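Local atomic coordinates of ribonuclease P protein component 3 (Thermococcus kodakarensis KOD1, PDB entry 3WYZ), a protein that probably serves as a protein subunit of ribonuclease P, the RNA-containing enzyme complex that matures tRNA by cleaving the 5' ends of its precursors. Residues 107-112 / 134-139; 14-19 / 172-177; 94-99 / 117-122; 29-34 / 186-191. One frame throughout, in Å; residues are numbered along the deposited sequence.

Contact 1 of 4, residues 107-112 / 134-139; sequences VDALIS and GVAIGF
Asp-108 O is gripped twice: Ala-136 N donates to it at 3.2 Å, from above the carbonyl plane, and a water donates to it at 2.7 Å. The same water gives its other bond to Gly-134 O at 2.9 Å, carrying the pairing one step past the direct bonds. From there the main-chain bonds alternate in the parallel manner. Leu-110 N meets Ala-136 O at 2.9 Å, Gly-138 N meets Leu-110 O at 2.8 Å in an almost straight bond (176° at the hydrogen), and Ser-112 N meets Gly-138 O at 2.9 Å. Strands 109-111 and 136-140 form, with helix 124-133, a beta-alpha-beta unit of the TIM-barrel-like sheet; Gly-134, with positive phi, ends that helix in a Schellman motif. Ahead of the paired residues, Val-135 has CG1 anti to its backbone N (chi1 179°), which lets both methyls straddle Val-107 O while CG1 packs on Val-107 CG1 at 3.9 Å. Ala-109 and Ala-136 meet on one face of the sheet; on the other, Ile-137 CD1 swings back to Leu-110 CB at 4.2 Å. Gly-138 admits Ile-111 CD1 over its CA, where a beta carbon would collide with that methyl.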
# COMPACT_ATOMS: atom_id res chain seq x y z
N VAL A 107 -4.19 2.64 10.84
CA VAL A 107 -4.52 2.88 9.45
C VAL A 107 -4.55 1.54 8.70
O VAL A 107 -3.95 0.56 9.16
CB VAL A 107 -3.50 3.88 8.83
CG1 VAL A 107 -2.30 3.17 8.21
CG2 VAL A 107 -4.17 4.77 7.82
N ASP A 108 -5.24 1.49 7.57
CA ASP A 108 -5.38 0.24 6.80
C ASP A 108 -4.03 -0.27 6.31
O ASP A 108 -3.74 -1.46 6.41
CB ASP A 108 -6.34 0.42 5.61
CG ASP A 108 -7.78 0.63 6.05
OD1 ASP A 108 -8.36 -0.29 6.66
OD2 ASP A 108 -8.34 1.72 5.78
N ALA A 109 -3.20 0.62 5.77
CA ALA A 109 -1.90 0.22 5.27
C ALA A 109 -0.88 1.35 5.26
O ALA A 109 -1.23 2.50 5.02
CB ALA A 109 -2.03 -0.36 3.87
N LEU A 110 0.37 0.98 5.52
CA LEU A 110 1.51 1.85 5.33
C LEU A 110 2.22 1.41 4.06
O LEU A 110 2.71 0.28 3.99
CB LEU A 110 2.47 1.75 6.52
CG LEU A 110 3.72 2.63 6.49
CD1 LEU A 110 3.34 4.10 6.49
CD2 LEU A 110 4.63 2.31 7.68
N ILE A 111 2.25 2.29 3.06
CA ILE A 111 2.82 1.97 1.77
C ILE A 111 4.29 2.38 1.72
O ILE A 111 4.60 3.56 1.92
CB ILE A 111 2.07 2.68 0.62
CG1 ILE A 111 0.56 2.44 0.70
CG2 ILE A 111 2.60 2.22 -0.74
CD1 ILE A 111 0.13 0.98 0.65
N SER A 112 5.17 1.41 1.48
CA SER A 112 6.60 1.66 1.26
C SER A 112 7.24 2.55 2.33
O SER A 112 7.53 3.71 2.07
CB SER A 112 6.82 2.28 -0.12
OG SER A 112 6.41 1.40 -1.14
N GLY A 134 -2.79 -4.23 13.72
CA GLY A 134 -3.34 -4.80 12.48
C GLY A 134 -3.10 -3.99 11.22
O GLY A 134 -3.88 -4.09 10.27
N VAL A 135 -2.03 -3.19 11.20
CA VAL A 135 -1.73 -2.31 10.07
C VAL A 135 -0.90 -3.05 9.03
O VAL A 135 0.18 -3.56 9.34
CB VAL A 135 -0.96 -1.06 10.54
CG1 VAL A 135 -0.63 -0.16 9.35
CG2 VAL A 135 -1.78 -0.29 11.57
N ALA A 136 -1.40 -3.11 7.79
CA ALA A 136 -0.72 -3.83 6.71
C ALA A 136 0.45 -3.03 6.15
O ALA A 136 0.45 -1.80 6.17
CB ALA A 136 -1.70 -4.16 5.60
N ILE A 137 1.44 -3.75 5.63
CA ILE A 137 2.55 -3.12 4.91
C ILE A 137 2.38 -3.33 3.42
O ILE A 137 2.26 -4.46 2.97
CB ILE A 137 3.91 -3.69 5.36
CG1 ILE A 137 4.12 -3.46 6.86
CG2 ILE A 137 5.05 -3.04 4.57
CD1 ILE A 137 4.22 -2.00 7.28
N GLY A 138 2.39 -2.22 2.67
CA GLY A 138 2.31 -2.25 1.22
C GLY A 138 3.67 -2.25 0.54
O GLY A 138 4.41 -1.28 0.63
N PHE A 139 3.98 -3.34 -0.14
CA PHE A 139 5.21 -3.46 -0.91
C PHE A 139 4.97 -3.00 -2.34
O PHE A 139 4.51 -3.79 -3.18
CB PHE A 139 5.71 -4.91 -0.91
CG PHE A 139 6.23 -5.36 0.42
CD1 PHE A 139 5.38 -5.92 1.34
CD2 PHE A 139 7.57 -5.23 0.73
CE1 PHE A 139 5.86 -6.34 2.57
CE2 PHE A 139 8.05 -5.64 1.96
CZ PHE A 139 7.20 -6.20 2.88
O HOH W 1 -4.93 -3.59 7.60

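Contact 2 of 4, residues 14-19 / 172-177; sequences VEMDVR and PRFITS
Glu-15 reaches across to Thr-176 and Ser-177 with both carboxylate oxygens. Among the polar contacts, Glu-15 OE2 accepts from Ser-177 N at 3.2 Å on its syn side, and from Ser-177 OG, also at 3.2 Å, from well above the carboxylate plane (64°); both donors approach from the same face. Glu-15 OE1 takes the anti-side bond of Asp-17 N at 2.8 Å and also accepts from Thr-176 OG1, a bond whose modelled length is too short to be taken literally. The bend at chi2 (46°) turns the carboxylate toward 172-177 while leaving OE1 within bonding distance of Asp-17 N. A glutamine in its place would put an NH2 where one carboxylate oxygen accepts, and would probably leave either the Ser-177 N and OG donors or Asp-17 N without their acceptor. The apolar part is a Met-aromatic contact: Met-16 CG lies over one face of the Phe-174 ring, 4.0 Å from its centroid, and Met-16 SD sits farther above that face, 5.2 Å from the same point. Through water, Val-14 O, Met-16 N and Ile-175 O share one molecule, which donates to Ile-175 O at 2.6 Å. Asp-17, bonded also to Thr-37, is held side-on by Arg-19 through NE and NH2. The short strand axes lie at 71° to each other and share no direct main-chain bond; these are the first and last strands of the TIM-barrel-like sheet, which meet here through side chains and a water, the seam where the barrel comes round on itself.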
# COMPACT_ATOMS: atom_id res chain seq x y z
N VAL A 14 -5.83 -9.74 -6.08
CA VAL A 14 -6.36 -8.40 -5.82
C VAL A 14 -5.26 -7.35 -5.96
O VAL A 14 -4.17 -7.50 -5.42
CB VAL A 14 -6.94 -8.30 -4.40
CG1 VAL A 14 -7.40 -6.88 -4.09
CG2 VAL A 14 -8.10 -9.29 -4.23
N GLU A 15 -5.54 -6.28 -6.71
CA GLU A 15 -4.61 -5.16 -6.85
C GLU A 15 -5.07 -4.04 -5.92
O GLU A 15 -6.11 -3.44 -6.14
CB GLU A 15 -4.55 -4.70 -8.30
CG GLU A 15 -3.75 -3.43 -8.58
CD GLU A 15 -2.39 -3.39 -7.89
OE1 GLU A 15 -2.35 -2.98 -6.72
OE2 GLU A 15 -1.37 -3.73 -8.53
N MET A 16 -4.28 -3.78 -4.88
CA MET A 16 -4.66 -2.89 -3.79
C MET A 16 -4.41 -1.41 -4.05
O MET A 16 -4.95 -0.57 -3.34
CB MET A 16 -3.92 -3.28 -2.51
CG MET A 16 -4.34 -4.60 -1.91
SD MET A 16 -6.06 -4.59 -1.39
CE MET A 16 -5.97 -3.66 0.14
N ASP A 17 -3.61 -1.08 -5.05
CA ASP A 17 -3.19 0.30 -5.25
C ASP A 17 -2.84 0.59 -6.71
O ASP A 17 -1.76 0.27 -7.17
CB ASP A 17 -2.00 0.57 -4.32
CG ASP A 17 -1.56 2.02 -4.30
OD1 ASP A 17 -2.33 2.89 -4.77
OD2 ASP A 17 -0.44 2.28 -3.80
N VAL A 18 -3.80 1.18 -7.42
CA VAL A 18 -3.56 1.77 -8.74
C VAL A 18 -4.14 3.18 -8.74
O VAL A 18 -5.20 3.42 -8.17
CB VAL A 18 -4.18 0.93 -9.89
CG1 VAL A 18 -3.45 -0.39 -10.03
CG2 VAL A 18 -5.65 0.67 -9.66
N ARG A 19 -3.45 4.11 -9.38
CA ARG A 19 -3.74 5.54 -9.23
C ARG A 19 -4.11 6.26 -10.53
O ARG A 19 -4.23 7.48 -10.53
CB ARG A 19 -2.55 6.22 -8.57
CG ARG A 19 -2.24 5.69 -7.18
CD ARG A 19 -0.79 5.92 -6.78
NE ARG A 19 -0.47 5.24 -5.53
CZ ARG A 19 0.68 5.37 -4.88
NH1 ARG A 19 1.64 6.16 -5.35
NH2 ARG A 19 0.87 4.71 -3.74
N PRO A 172 0.27 -8.01 8.66
CA PRO A 172 -0.37 -8.16 7.35
C PRO A 172 0.40 -7.42 6.27
O PRO A 172 1.09 -6.44 6.57
CB PRO A 172 -1.76 -7.53 7.55
CG PRO A 172 -1.98 -7.53 9.04
CD PRO A 172 -0.62 -7.37 9.65
N ARG A 173 0.31 -7.88 5.03
CA ARG A 173 1.02 -7.25 3.92
C ARG A 173 0.40 -7.58 2.58
O ARG A 173 -0.37 -8.52 2.45
CB ARG A 173 2.49 -7.65 3.92
CG ARG A 173 2.76 -9.13 3.66
CD ARG A 173 2.46 -9.96 4.90
NE ARG A 173 2.82 -11.36 4.74
CZ ARG A 173 2.91 -12.24 5.74
NH1 ARG A 173 2.66 -11.88 7.00
NH2 ARG A 173 3.25 -13.49 5.46
N PHE A 174 0.75 -6.78 1.58
CA PHE A 174 0.38 -7.06 0.21
C PHE A 174 1.41 -6.50 -0.75
O PHE A 174 2.13 -5.55 -0.41
CB PHE A 174 -1.01 -6.50 -0.10
CG PHE A 174 -1.16 -5.03 0.20
CD1 PHE A 174 -0.83 -4.08 -0.74
CD2 PHE A 174 -1.68 -4.61 1.42
CE1 PHE A 174 -0.99 -2.73 -0.48
CE2 PHE A 174 -1.84 -3.27 1.69
CZ PHE A 174 -1.49 -2.32 0.74
N ILE A 175 1.50 -7.11 -1.93
CA ILE A 175 2.32 -6.58 -3.01
C ILE A 175 1.41 -5.77 -3.92
O ILE A 175 0.29 -6.20 -4.22
CB ILE A 175 2.98 -7.70 -3.85
CG1 ILE A 175 3.73 -8.71 -2.97
CG2 ILE A 175 3.90 -7.09 -4.90
CD1 ILE A 175 4.81 -8.12 -2.10
N THR A 176 1.90 -4.62 -4.39
CA THR A 176 1.14 -3.79 -5.31
C THR A 176 2.03 -3.02 -6.27
O THR A 176 3.19 -2.77 -5.99
CB THR A 176 0.21 -2.81 -4.55
OG1 THR A 176 -0.51 -2.02 -5.49
CG2 THR A 176 1.01 -1.89 -3.62
N SER A 177 1.47 -2.67 -7.43
CA SER A 177 2.18 -1.87 -8.41
C SER A 177 2.28 -0.41 -7.98
O SER A 177 3.29 0.25 -8.25
CB SER A 177 1.49 -1.95 -9.78
OG SER A 177 0.23 -1.31 -9.76
O HOH W 2 -2.30 -5.68 -4.34

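Contact 3 of 4, residues 94-99 / 117-122; sequences GDMRIN and RKDPGF
Arg-117 turns the edge of its guanidinium to Gly-94 O and a face to Met-96, joining two beta-alpha loops that follow neighbouring strands, 88-92 and 109-111, of the TIM-barrel-like fold. Segment 94-99 runs into helix 96-104 with Asp-95 as N-cap; segment 117-122 belongs to the loop before helix 124-133. The outer part of the contact is the more solvent-facing one. Arg-117 bends at chi3 (63°), which brings NH1 round to Gly-94 O at 2.8 Å, with the oxygen near the guanidinium plane. From the same plane NE and NH2 both hold Asp-119 OD1, NE at 3.0 Å as a salt bridge. Met-96 crosses over one face of the group at about a right angle, its CG 3.5 Å from Arg-117 NH2. A water accepting from Met-96 N at 3.0 Å has a weak bond from Arg-117 NH1, and the side chains here remain partly exposed. A leucine here would lack the guanidinium, and would probably leave Gly-94 O without this donor, Asp-119 without its ionic mate and Met-96 without the flat surface it lies on. On the inner side Gly-121 and Asn-99 are buried and closely fitted. Gly-121 has positive phi, and a beta carbon on it would be pressed against Asn-99 ND2; Met-96 CE packs on Gly-121 CA at 3.6 Å. Asn-99 binds with both ends of its amide: OD1 accepts from Gly-94 N, while ND2, which also bonds Pro-113 O, donates to Gly-121 O at 2.9 Å, in the carbonyl plane and on a lone pair.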
# COMPACT_ATOMS: atom_id res chain seq x y z
N GLY A 94 8.08 6.83 4.38
CA GLY A 94 9.29 7.58 4.04
C GLY A 94 9.82 8.45 5.16
O GLY A 94 11.03 8.61 5.32
N ASP A 95 8.90 9.05 5.92
CA ASP A 95 9.26 9.83 7.10
C ASP A 95 9.01 8.95 8.32
O ASP A 95 7.98 8.28 8.41
CB ASP A 95 8.43 11.12 7.16
CG ASP A 95 8.82 12.04 8.32
OD1 ASP A 95 9.87 11.82 8.97
OD2 ASP A 95 8.07 13.00 8.57
N MET A 96 9.95 8.96 9.26
CA MET A 96 9.87 8.08 10.42
C MET A 96 8.75 8.45 11.39
O MET A 96 8.13 7.56 11.99
CB MET A 96 11.21 8.03 11.15
CG MET A 96 12.18 7.01 10.56
SD MET A 96 11.56 5.32 10.62
CE MET A 96 13.09 4.43 10.88
N ARG A 97 8.50 9.75 11.55
CA ARG A 97 7.35 10.22 12.34
C ARG A 97 6.03 9.78 11.70
O ARG A 97 5.07 9.44 12.40
CB ARG A 97 7.36 11.75 12.46
CG ARG A 97 8.47 12.29 13.35
CD ARG A 97 8.30 13.78 13.61
NE ARG A 97 9.29 14.28 14.56
CZ ARG A 97 9.37 15.54 15.00
NH1 ARG A 97 8.50 16.46 14.59
NH2 ARG A 97 10.32 15.87 15.86
N ILE A 98 5.99 9.81 10.37
CA ILE A 98 4.80 9.41 9.61
C ILE A 98 4.61 7.91 9.67
O ILE A 98 3.50 7.44 9.93
CB ILE A 98 4.89 9.88 8.15
CG1 ILE A 98 4.91 11.42 8.09
CG2 ILE A 98 3.73 9.32 7.32
CD1 ILE A 98 3.69 12.11 8.67
N ASN A 99 5.69 7.17 9.43
CA ASN A 99 5.66 5.71 9.54
C ASN A 99 5.11 5.26 10.89
O ASN A 99 4.28 4.36 10.94
CB ASN A 99 7.06 5.12 9.34
CG ASN A 99 7.53 5.18 7.90
OD1 ASN A 99 6.86 5.74 7.04
ND2 ASN A 99 8.69 4.62 7.63
N ARG A 117 14.44 6.88 1.20
CA ARG A 117 15.35 6.76 2.34
C ARG A 117 16.60 5.97 1.98
O ARG A 117 16.68 5.37 0.90
CB ARG A 117 14.65 6.05 3.51
CG ARG A 117 13.38 6.71 4.00
CD ARG A 117 12.79 5.92 5.17
NE ARG A 117 13.68 5.91 6.33
CZ ARG A 117 13.85 6.93 7.17
NH1 ARG A 117 13.19 8.07 7.00
NH2 ARG A 117 14.68 6.81 8.19
N LYS A 118 17.56 5.97 2.90
CA LYS A 118 18.74 5.13 2.80
C LYS A 118 18.69 3.99 3.82
O LYS A 118 19.71 3.44 4.18
CB LYS A 118 20.02 5.96 2.97
CG LYS A 118 20.30 6.91 1.81
CD LYS A 118 19.72 8.30 2.05
CE LYS A 118 20.63 9.16 2.92
NZ LYS A 118 21.88 9.57 2.23
N ASP A 119 17.48 3.65 4.26
CA ASP A 119 17.25 2.55 5.20
C ASP A 119 15.78 2.08 5.12
O ASP A 119 14.94 2.76 4.52
CB ASP A 119 17.61 2.99 6.63
CG ASP A 119 16.71 4.10 7.15
OD1 ASP A 119 15.52 3.85 7.44
OD2 ASP A 119 17.21 5.24 7.30
N PRO A 120 15.46 0.91 5.71
CA PRO A 120 14.11 0.33 5.60
C PRO A 120 12.97 1.20 6.12
O PRO A 120 11.85 1.11 5.62
CB PRO A 120 14.20 -0.94 6.44
CG PRO A 120 15.63 -1.30 6.42
CD PRO A 120 16.40 -0.02 6.38
N GLY A 121 13.24 2.04 7.12
CA GLY A 121 12.21 2.85 7.74
C GLY A 121 11.25 1.99 8.54
O GLY A 121 10.09 2.34 8.74
N PHE A 122 11.76 0.86 9.02
CA PHE A 122 10.95 -0.16 9.66
C PHE A 122 11.89 -0.99 10.52
O PHE A 122 12.99 -1.36 10.09
CB PHE A 122 10.30 -1.03 8.58
CG PHE A 122 9.07 -1.76 9.04
CD1 PHE A 122 7.87 -1.08 9.22
CD2 PHE A 122 9.08 -3.14 9.24
CE1 PHE A 122 6.74 -1.75 9.62
CE2 PHE A 122 7.94 -3.81 9.64
CZ PHE A 122 6.77 -3.11 9.83
O HOH W 3 12.47 10.52 9.15

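Contact 4 of 4, residues 29-34 / 186-191; sequences DWFDEV and RGPRDL
Phe-31 and Pro-188 approach from opposite directions, and the proline ring lies over one face of the phenyl ring. Pro-188 CG is 4.1 Å from the Phe-31 centroid and 26° off the ring normal, the geometry of a CH-pi contact. Arg-186 O stands at the ring edge, 3.3 Å from Phe-31 CZ. Leu-191 CD1 approaches Phe-31 CZ obliquely at 3.5 Å. With CG anti to the carbonyl carbon (chi1 -64°), the end of the Phe-31 ring comes nearer 186-191 than the direction of its CB would suggest. The Trp-30 indole leans at a slant on the peptide between Arg-186 and Gly-187, with CE3 3.8 Å from Gly-187 N, and Trp-30 CB touches Pro-188 CD at 4.0 Å. Pro-188 thus meets both the Phe-31 ring and Trp-30, its CG lying 3.5 Å from Trp-30 O. Gly-187 is the N-cap, and its O receives the Leu-191 N of the first helical turn at 3.0 Å. The contact joins the first and last beta-alpha units of the TIM-barrel-like fold, setting the turn between helix 21-30 and strand 33-41 against the start of helix 188-198; Leu-209 of helix 202-209 touches Pro-188 and Leu-191, and Glu-15 of strand 14-18 touches Phe-31.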
# COMPACT_ATOMS: atom_id res chain seq x y z
N ASP A 29 -8.65 -6.61 -16.01
CA ASP A 29 -8.58 -7.89 -16.73
C ASP A 29 -7.74 -8.92 -15.98
O ASP A 29 -8.08 -10.11 -15.98
CB ASP A 29 -7.97 -7.69 -18.12
CG ASP A 29 -8.90 -7.00 -19.09
OD1 ASP A 29 -10.11 -6.87 -18.82
OD2 ASP A 29 -8.41 -6.58 -20.16
N TRP A 30 -6.64 -8.48 -15.38
CA TRP A 30 -5.67 -9.40 -14.77
C TRP A 30 -5.98 -9.74 -13.31
O TRP A 30 -5.55 -10.78 -12.81
CB TRP A 30 -4.25 -8.83 -14.86
CG TRP A 30 -3.84 -8.38 -16.23
CD1 TRP A 30 -4.32 -8.85 -17.42
CD2 TRP A 30 -2.85 -7.40 -16.55
NE1 TRP A 30 -3.70 -8.20 -18.46
CE2 TRP A 30 -2.78 -7.32 -17.95
CE3 TRP A 30 -2.00 -6.59 -15.78
CZ2 TRP A 30 -1.91 -6.44 -18.61
CZ3 TRP A 30 -1.14 -5.72 -16.43
CH2 TRP A 30 -1.10 -5.65 -17.84
N PHE A 31 -6.69 -8.85 -12.61
CA PHE A 31 -7.00 -9.05 -11.19
C PHE A 31 -8.50 -9.16 -10.97
O PHE A 31 -9.29 -8.58 -11.71
CB PHE A 31 -6.43 -7.90 -10.37
CG PHE A 31 -4.93 -7.82 -10.40
CD1 PHE A 31 -4.28 -7.08 -11.38
CD2 PHE A 31 -4.17 -8.51 -9.46
CE1 PHE A 31 -2.89 -7.01 -11.42
CE2 PHE A 31 -2.78 -8.45 -9.50
CZ PHE A 31 -2.14 -7.70 -10.48
N ASP A 32 -8.88 -9.91 -9.94
CA ASP A 32 -10.28 -10.11 -9.59
C ASP A 32 -10.92 -8.88 -8.95
O ASP A 32 -12.12 -8.65 -9.10
CB ASP A 32 -10.42 -11.31 -8.66
CG ASP A 32 -10.06 -12.61 -9.34
OD1 ASP A 32 -8.87 -12.85 -9.61
OD2 ASP A 32 -10.99 -13.40 -9.62
N GLU A 33 -10.12 -8.11 -8.22
CA GLU A 33 -10.55 -6.83 -7.67
C GLU A 33 -9.43 -5.82 -7.85
O GLU A 33 -8.26 -6.15 -7.70
CB GLU A 33 -10.88 -6.95 -6.19
CG GLU A 33 -11.88 -8.04 -5.84
CD GLU A 33 -12.30 -8.01 -4.38
OE1 GLU A 33 -12.73 -6.93 -3.91
OE2 GLU A 33 -12.20 -9.07 -3.71
N VAL A 34 -9.80 -4.58 -8.15
CA VAL A 34 -8.83 -3.50 -8.30
C VAL A 34 -9.28 -2.29 -7.50
O VAL A 34 -10.37 -1.76 -7.73
CB VAL A 34 -8.61 -3.11 -9.78
CG1 VAL A 34 -7.53 -2.05 -9.90
CG2 VAL A 34 -8.23 -4.33 -10.61
N ARG A 186 1.47 -4.38 -13.58
CA ARG A 186 2.02 -5.71 -13.86
C ARG A 186 1.05 -6.78 -13.37
O ARG A 186 0.33 -6.57 -12.40
CB ARG A 186 3.38 -5.89 -13.18
CG ARG A 186 4.44 -4.85 -13.52
CD ARG A 186 5.12 -5.08 -14.86
NE ARG A 186 4.76 -4.06 -15.85
CZ ARG A 186 4.25 -4.30 -17.06
NH1 ARG A 186 3.97 -3.27 -17.86
NH2 ARG A 186 4.02 -5.54 -17.50
N GLY A 187 1.06 -7.93 -14.03
CA GLY A 187 0.14 -9.01 -13.70
C GLY A 187 0.48 -9.70 -12.38
O GLY A 187 1.57 -9.50 -11.85
N PRO A 188 -0.46 -10.52 -11.87
CA PRO A 188 -0.26 -11.23 -10.60
C PRO A 188 1.05 -12.00 -10.54
O PRO A 188 1.75 -11.95 -9.53
CB PRO A 188 -1.45 -12.20 -10.54
CG PRO A 188 -2.49 -11.60 -11.41
CD PRO A 188 -1.76 -10.86 -12.49
N ARG A 189 1.38 -12.71 -11.62
CA ARG A 189 2.58 -13.52 -11.68
C ARG A 189 3.85 -12.68 -11.52
O ARG A 189 4.79 -13.10 -10.86
CB ARG A 189 2.61 -14.31 -12.99
CG ARG A 189 3.66 -15.41 -13.05
CD ARG A 189 3.50 -16.28 -14.29
NE ARG A 189 2.49 -17.32 -14.11
CZ ARG A 189 1.21 -17.25 -14.51
NH1 ARG A 189 0.73 -16.18 -15.12
NH2 ARG A 189 0.41 -18.29 -14.28
N ASP A 190 3.86 -11.49 -12.12
CA ASP A 190 5.00 -10.57 -11.98
C ASP A 190 5.07 -9.96 -10.59
O ASP A 190 6.17 -9.78 -10.06
CB ASP A 190 4.94 -9.45 -13.03
CG ASP A 190 5.30 -9.94 -14.44
OD1 ASP A 190 5.24 -11.17 -14.67
OD2 ASP A 190 5.64 -9.08 -15.30
N LEU A 191 3.92 -9.64 -10.00
CA LEU A 191 3.91 -9.09 -8.65
C LEU A 191 4.40 -10.12 -7.63
O LEU A 191 5.05 -9.77 -6.66
CB LEU A 191 2.51 -8.59 -8.27
CG LEU A 191 1.97 -7.37 -9.03
CD1 LEU A 191 0.64 -6.97 -8.44
CD2 LEU A 191 2.94 -6.20 -8.99

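Overall arrangement
All four contacts belong to one TIM-barrel-like domain built on a parallel seven-stranded sheet. Contacts 1 and 2, with centres about 10 Å apart, share it directly: strand 136-140 of contact 1 pairs with strand 173-176 of contact 2. Contact 4 lies about 10 Å from contact 2, centre to centre, and joins it through the pairing of strands 14-18 and 33-41 and through Ile-175 against Leu-191. Contact 3 packs on contact 1 through Phe-122 and Ile-137, and is about 28 Å from contact 4, on the opposite side of the chain's centre. Contacts 2 and 4 bring the first and last strands and the helices after them together, consistent with barrel closure; contacts 1 and 3 interleave within that span.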